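Local coordinates for protein aminoglycoside N(3)-acetyltransferase III (Serratia marcescens, PDB 7LAO) that transfers the acetyl group of acetyl-CoA to the 3-amino group of 2-deoxystreptamine antibiotics such as gentamicin, giving resistance to them, at residues G39-V44 with N103-E108; A54-G59 with M122-P127. One frame throughout, in Å; residues are numbered along the deposited sequence.

Contact 1 (G39-V44 with N103-E108)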
loop_
_atom_site.group_PDB
_atom_site.type_symbol
_atom_site.label_atom_id
_atom_site.label_comp_id
_atom_site.label_asym_id
_atom_site.label_seq_id
_atom_site.Cartn_x
_atom_site.Cartn_y
_atom_site.Cartn_z
ATOM N N GLY A 39 -11.492 -10.029 16.552
ATOM C CA GLY A 39 -10.560 -10.269 15.463
ATOM C C GLY A 39 -10.258 -9.049 14.605
ATOM O O GLY A 39 -10.434 -7.888 15.000
ATOM N N ALA A 40 -9.773 -9.332 13.396
ATOM C CA ALA A 40 -9.312 -8.265 12.514
ATOM C C ALA A 40 -10.430 -7.301 12.169
ATOM O O ALA A 40 -10.161 -6.144 11.821
ATOM C CB ALA A 40 -8.727 -8.849 11.232
ATOM N N ALA A 41 -11.688 -7.770 12.198
ATOM C CA ALA A 41 -12.790 -6.853 11.950
ATOM C C ALA A 41 -12.816 -5.750 12.995
ATOM O O ALA A 41 -13.151 -4.602 12.679
ATOM C CB ALA A 41 -14.135 -7.618 11.941
ATOM N N SER A 42 -12.466 -6.075 14.247
ATOM C CA SER A 42 -12.467 -5.074 15.309
ATOM C C SER A 42 -11.330 -4.094 15.168
ATOM O O SER A 42 -11.453 -2.956 15.628
ATOM C CB SER A 42 -12.334 -5.714 16.690
ATOM O OG SER A 42 -13.422 -6.538 16.957
ATOM N N VAL A 43 -10.210 -4.509 14.572
ATOM C CA VAL A 43 -9.179 -3.534 14.259
ATOM C C VAL A 43 -9.704 -2.491 13.248
ATOM O O VAL A 43 -9.477 -1.286 13.403
ATOM C CB VAL A 43 -7.904 -4.229 13.754
ATOM C CG1 VAL A 43 -6.852 -3.169 13.405
ATOM C CG2 VAL A 43 -7.327 -5.247 14.824
ATOM N N VAL A 44 -10.465 -2.926 12.243
ATOM C CA VAL A 44 -11.056 -1.947 11.304
ATOM C C VAL A 44 -12.003 -0.987 12.040
ATOM O O VAL A 44 -11.927 0.249 11.878
ATOM C CB VAL A 44 -11.757 -2.680 10.143
ATOM C CG1 VAL A 44 -12.569 -1.675 9.225
ATOM C CG2 VAL A 44 -10.708 -3.453 9.297
ATOM N N ASN A 103 -6.428 -6.066 4.995
ATOM C CA ASN A 103 -7.045 -5.522 3.764
ATOM C C ASN A 103 -8.326 -6.279 3.385
ATOM O O ASN A 103 -9.261 -5.698 2.798
ATOM C CB ASN A 103 -6.030 -5.535 2.623
ATOM C CG ASN A 103 -4.925 -4.507 2.843
ATOM O OD1 ASN A 103 -5.203 -3.387 3.280
ATOM N ND2 ASN A 103 -3.660 -4.905 2.611
ATOM N N ARG A 104 -8.413 -7.556 3.742
ATOM C CA ARG A 104 -9.658 -8.278 3.531
ATOM C C ARG A 104 -10.789 -7.643 4.331
ATOM O O ARG A 104 -11.915 -7.572 3.859
ATOM C CB ARG A 104 -9.469 -9.748 3.888
ATOM C CG ARG A 104 -10.758 -10.549 4.013
ATOM C CD ARG A 104 -10.481 -12.011 4.372
ATOM N NE ARG A 104 -11.728 -12.672 4.702
ATOM C CZ ARG A 104 -11.888 -13.983 4.736
ATOM N NH1 ARG A 104 -10.867 -14.767 4.436
ATOM N NH2 ARG A 104 -13.072 -14.508 5.041
ATOM N N PHE A 105 -10.499 -7.129 5.529
ATOM C CA PHE A 105 -11.559 -6.560 6.358
ATOM C C PHE A 105 -11.842 -5.092 6.077
ATOM O O PHE A 105 -12.956 -4.618 6.345
ATOM C CB PHE A 105 -11.212 -6.773 7.830
ATOM C CG PHE A 105 -11.332 -8.220 8.236
ATOM C CD1 PHE A 105 -10.238 -9.074 8.139
ATOM C CD2 PHE A 105 -12.557 -8.743 8.617
ATOM C CE1 PHE A 105 -10.364 -10.423 8.462
ATOM C CE2 PHE A 105 -12.685 -10.092 8.952
ATOM C CZ PHE A 105 -11.596 -10.922 8.862
ATOM N N LEU A 106 -10.854 -4.353 5.568
ATOM C CA LEU A 106 -11.142 -3.045 5.010
ATOM C C LEU A 106 -12.116 -3.189 3.838
ATOM O O LEU A 106 -13.080 -2.438 3.734
ATOM C CB LEU A 106 -9.854 -2.362 4.572
ATOM C CG LEU A 106 -8.883 -1.928 5.698
ATOM C CD1 LEU A 106 -7.556 -1.441 5.097
ATOM C CD2 LEU A 106 -9.518 -0.855 6.567
ATOM N N LEU A 107 -11.902 -4.188 2.981
ATOM C CA LEU A 107 -12.819 -4.452 1.886
ATOM C C LEU A 107 -14.233 -4.745 2.385
ATOM O O LEU A 107 -15.213 -4.347 1.743
ATOM C CB LEU A 107 -12.303 -5.608 1.026
ATOM C CG LEU A 107 -11.221 -5.097 0.054
ATOM C CD1 LEU A 107 -10.413 -6.234 -0.513
ATOM C CD2 LEU A 107 -11.832 -4.240 -1.137
ATOM N N GLU A 108 -14.362 -5.394 3.538
ATOM C CA GLU A 108 -15.690 -5.717 4.074
ATOM C C GLU A 108 -16.329 -4.556 4.841
ATOM O O GLU A 108 -17.515 -4.650 5.180
ATOM C CB GLU A 108 -15.596 -6.973 4.962
ATOM C CG GLU A 108 -15.210 -8.197 4.140
ATOM C CD GLU A 108 -15.041 -9.482 4.977
ATOM O OE1 GLU A 108 -15.206 -9.433 6.221
ATOM O OE2 GLU A 108 -14.716 -10.537 4.380
#

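Contact 2 (A54-G59 with M122-P127)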
loop_
_atom_site.group_PDB
_atom_site.type_symbol
_atom_site.label_atom_id
_atom_site.label_comp_id
_atom_site.label_asym_id
_atom_site.label_seq_id
_atom_site.Cartn_x
_atom_site.Cartn_y
_atom_site.Cartn_z
ATOM N N ALA A 54 -15.621 11.312 9.038
ATOM C CA ALA A 54 -15.017 12.150 8.002
ATOM C C ALA A 54 -13.659 11.648 7.531
ATOM O O ALA A 54 -13.153 12.123 6.493
ATOM C CB ALA A 54 -14.864 13.589 8.510
ATOM N N GLY A 55 -13.056 10.703 8.257
ATOM C CA GLY A 55 -11.771 10.156 7.879
ATOM C C GLY A 55 -11.891 9.100 6.804
ATOM O O GLY A 55 -12.965 8.521 6.544
ATOM N N THR A 56 -10.759 8.813 6.195
ATOM C CA THR A 56 -10.686 7.780 5.178
ATOM C C THR A 56 -9.571 6.801 5.533
ATOM O O THR A 56 -8.491 7.193 5.957
ATOM C CB THR A 56 -10.453 8.395 3.795
ATOM O OG1 THR A 56 -11.613 9.148 3.412
ATOM C CG2 THR A 56 -10.262 7.313 2.746
ATOM N N LEU A 57 -9.848 5.510 5.428
ATOM C CA LEU A 57 -8.810 4.517 5.628
ATOM C C LEU A 57 -8.453 3.940 4.285
ATOM O O LEU A 57 -9.319 3.776 3.421
ATOM C CB LEU A 57 -9.296 3.357 6.540
ATOM C CG LEU A 57 -9.996 3.763 7.833
ATOM C CD1 LEU A 57 -10.643 2.545 8.554
ATOM C CD2 LEU A 57 -8.934 4.508 8.701
ATOM N N MET A 58 -7.212 3.513 4.160
ATOM C CA MET A 58 -6.740 3.005 2.889
ATOM C C MET A 58 -5.776 1.860 3.100
ATOM O O MET A 58 -5.032 1.808 4.098
ATOM C CB MET A 58 -6.051 4.117 2.111
ATOM C CG MET A 58 -5.606 3.747 0.713
ATOM S SD MET A 58 -4.972 5.266 -0.140
ATOM C CE MET A 58 -4.238 4.553 -1.614
ATOM N N GLY A 59 -5.746 0.956 2.139
ATOM C CA GLY A 59 -4.882 -0.202 2.283
ATOM C C GLY A 59 -4.430 -0.681 0.928
ATOM O O GLY A 59 -5.108 -0.465 -0.089
ATOM N N MET A 122 -5.896 -1.126 -4.696
ATOM C CA MET A 122 -5.982 -0.424 -3.424
ATOM C C MET A 122 -7.414 -0.477 -2.915
ATOM O O MET A 122 -8.347 -0.489 -3.705
ATOM C CB MET A 122 -5.579 1.052 -3.567
ATOM C CG MET A 122 -4.219 1.242 -4.158
ATOM S SD MET A 122 -2.914 1.095 -2.899
ATOM C CE MET A 122 -1.520 1.216 -4.006
ATOM N N VAL A 123 -7.584 -0.495 -1.589
ATOM C CA VAL A 123 -8.905 -0.447 -0.977
ATOM C C VAL A 123 -8.936 0.860 -0.204
ATOM O O VAL A 123 -7.922 1.252 0.401
ATOM C CB VAL A 123 -9.196 -1.673 -0.066
ATOM C CG1 VAL A 123 -8.068 -1.847 1.039
ATOM C CG2 VAL A 123 -10.519 -1.526 0.627
ATOM N N ALA A 124 -10.077 1.552 -0.241
ATOM C CA ALA A 124 -10.287 2.784 0.535
ATOM C C ALA A 124 -11.733 2.883 1.019
ATOM O O ALA A 124 -12.668 2.403 0.353
ATOM C CB ALA A 124 -9.953 4.050 -0.249
ATOM N N VAL A 125 -11.913 3.549 2.161
ATOM C CA VAL A 125 -13.215 3.589 2.842
ATOM C C VAL A 125 -13.353 4.920 3.540
ATOM O O VAL A 125 -12.557 5.213 4.452
ATOM C CB VAL A 125 -13.351 2.496 3.927
ATOM C CG1 VAL A 125 -14.811 2.269 4.205
ATOM C CG2 VAL A 125 -12.572 1.250 3.599
ATOM N N GLY A 126 -14.417 5.674 3.209
ATOM C CA GLY A 126 -14.594 7.005 3.737
ATOM C C GLY A 126 -14.834 8.009 2.611
ATOM O O GLY A 126 -14.907 7.633 1.439
ATOM N N PRO A 127 -14.936 9.291 2.953
ATOM C CA PRO A 127 -15.274 10.306 1.913
ATOM C C PRO A 127 -14.372 10.262 0.701
ATOM O O PRO A 127 -14.825 10.651 -0.391
ATOM C CB PRO A 127 -15.125 11.649 2.655
ATOM C CG PRO A 127 -15.219 11.290 4.166
ATOM C CD PRO A 127 -14.675 9.884 4.278
#

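Contact 1 (G39-V44 with N103-E108)
Phe-105 lays its ring against the first turn of the helix that starts at Ala-40, and most of the contact is made around that ring. One ring face meets backbone: Ala-41 N stands 3.8 Å above the ring plane, displaced toward the rim, with Ala-40 C beside it. Both alanine methyls lie on this same face, Ala-40 CB 3.4 Å from Phe-105 CD1 and, toward the opposite side of the ring, Ala-41 CB 3.8 Å from Phe-105 CD2. With CG opposite its own carbonyl carbon (chi1 -71°), the phenyl group is set against the turn just after the N-cap, Gly-39. Segments 40-44 and 103-108, on helices 40-51 and 102-108 of this antibiotic N-acetyltransferase, cross at -60° with their axes 8.9 Å apart, and the two small alanines let the ring lie close against the backbone. The buried end lies one turn further along. There Val-44 puts CG2 3.7 Å from Phe-105 CB, the two side chains crossing at about a right angle, and the same methyl meets Leu-106 CD2 at 4.0 Å. Leu-102 and Ala-109 also pack on Val-44, while Leu-106 continues onto Val-123 of the strand beneath. The outer side is looser: Phe-105 is partly exposed, and beyond it the exposed Arg-104 and Glu-108 form a long salt bridge within their own helix, NE to OE2 3.7 Å.

Contact 2 (A54-G59 with M122-P127)
Leu-57 and Gly-59 pair with Val-125 and Val-123 as antiparallel hydrogen-bonded pairs, the short strand axes 4.7 Å apart and 167° between their directions. Each pair is closed by two bonds. Val-123 N to Gly-59 O is the straightest, 2.9 Å with 171° at the hydrogen; Val-125 N to Leu-57 O is the most bent. Between them Met-58 and Ala-124 form the non-hydrogen-bonded pair, their CA atoms 4.3 Å apart. The two strands lie within the mixed seven-stranded sheet, 122-125 next to the outermost strand 113-114; strand 56-60 bonds on its other side to strand 23-28, running parallel to it. Leu-57, Val-123 and Val-125 point to one face, where helices 40-51 and 102-108 supply Leu-47 and Leu-106. Gly-59, without a side chain, lets Val-123 CG1 come within 3.8 Å of its CA. On the other face Met-58, extended with CG opposite its backbone N (chi1 -175°), brings CE to 3.9 Å from Met-122 SD; the two side chains cross obliquely, Met-122 being bent at its second torsion. Leu-132 of helix 129-133 covers Met-58. At the far end the pairing gives way to loop. Gly-126, at a positive phi that favours glycine, offers CA to Gly-55 O, and Pro-127 lies alongside Thr-56, with CD 3.3 Å from OG1. That hydroxyl is hydrogen-bonded to Leu-128 N, while Arg-48 reaches both Gly-55 O and Val-125 O.

How the contacts relate
The centres of the two contacts lie about 12 Å apart, and they touch directly: contact 1 forms a helical layer on the sheet face that contact 2 presents through Leu-57, Val-123 and Val-125. Leu-107 CD2 comes within 3.5 Å of Val-123 CG2, and Asn-103 OD1 lies 3.4 Å from Gly-59 CA. Along the chain the segments alternate, 39-44, 54-59, 103-108, 122-127, so helix 40-51 leads into strand 56-60, and helix 102-108 comes between the two paired strands. Helix 102-108 packs on the strands before and after it, and helix 40-51 on the strand that follows it, making one helix-on-sheet layer within the range of the aminoglycoside 3-N-acetyltransferase family.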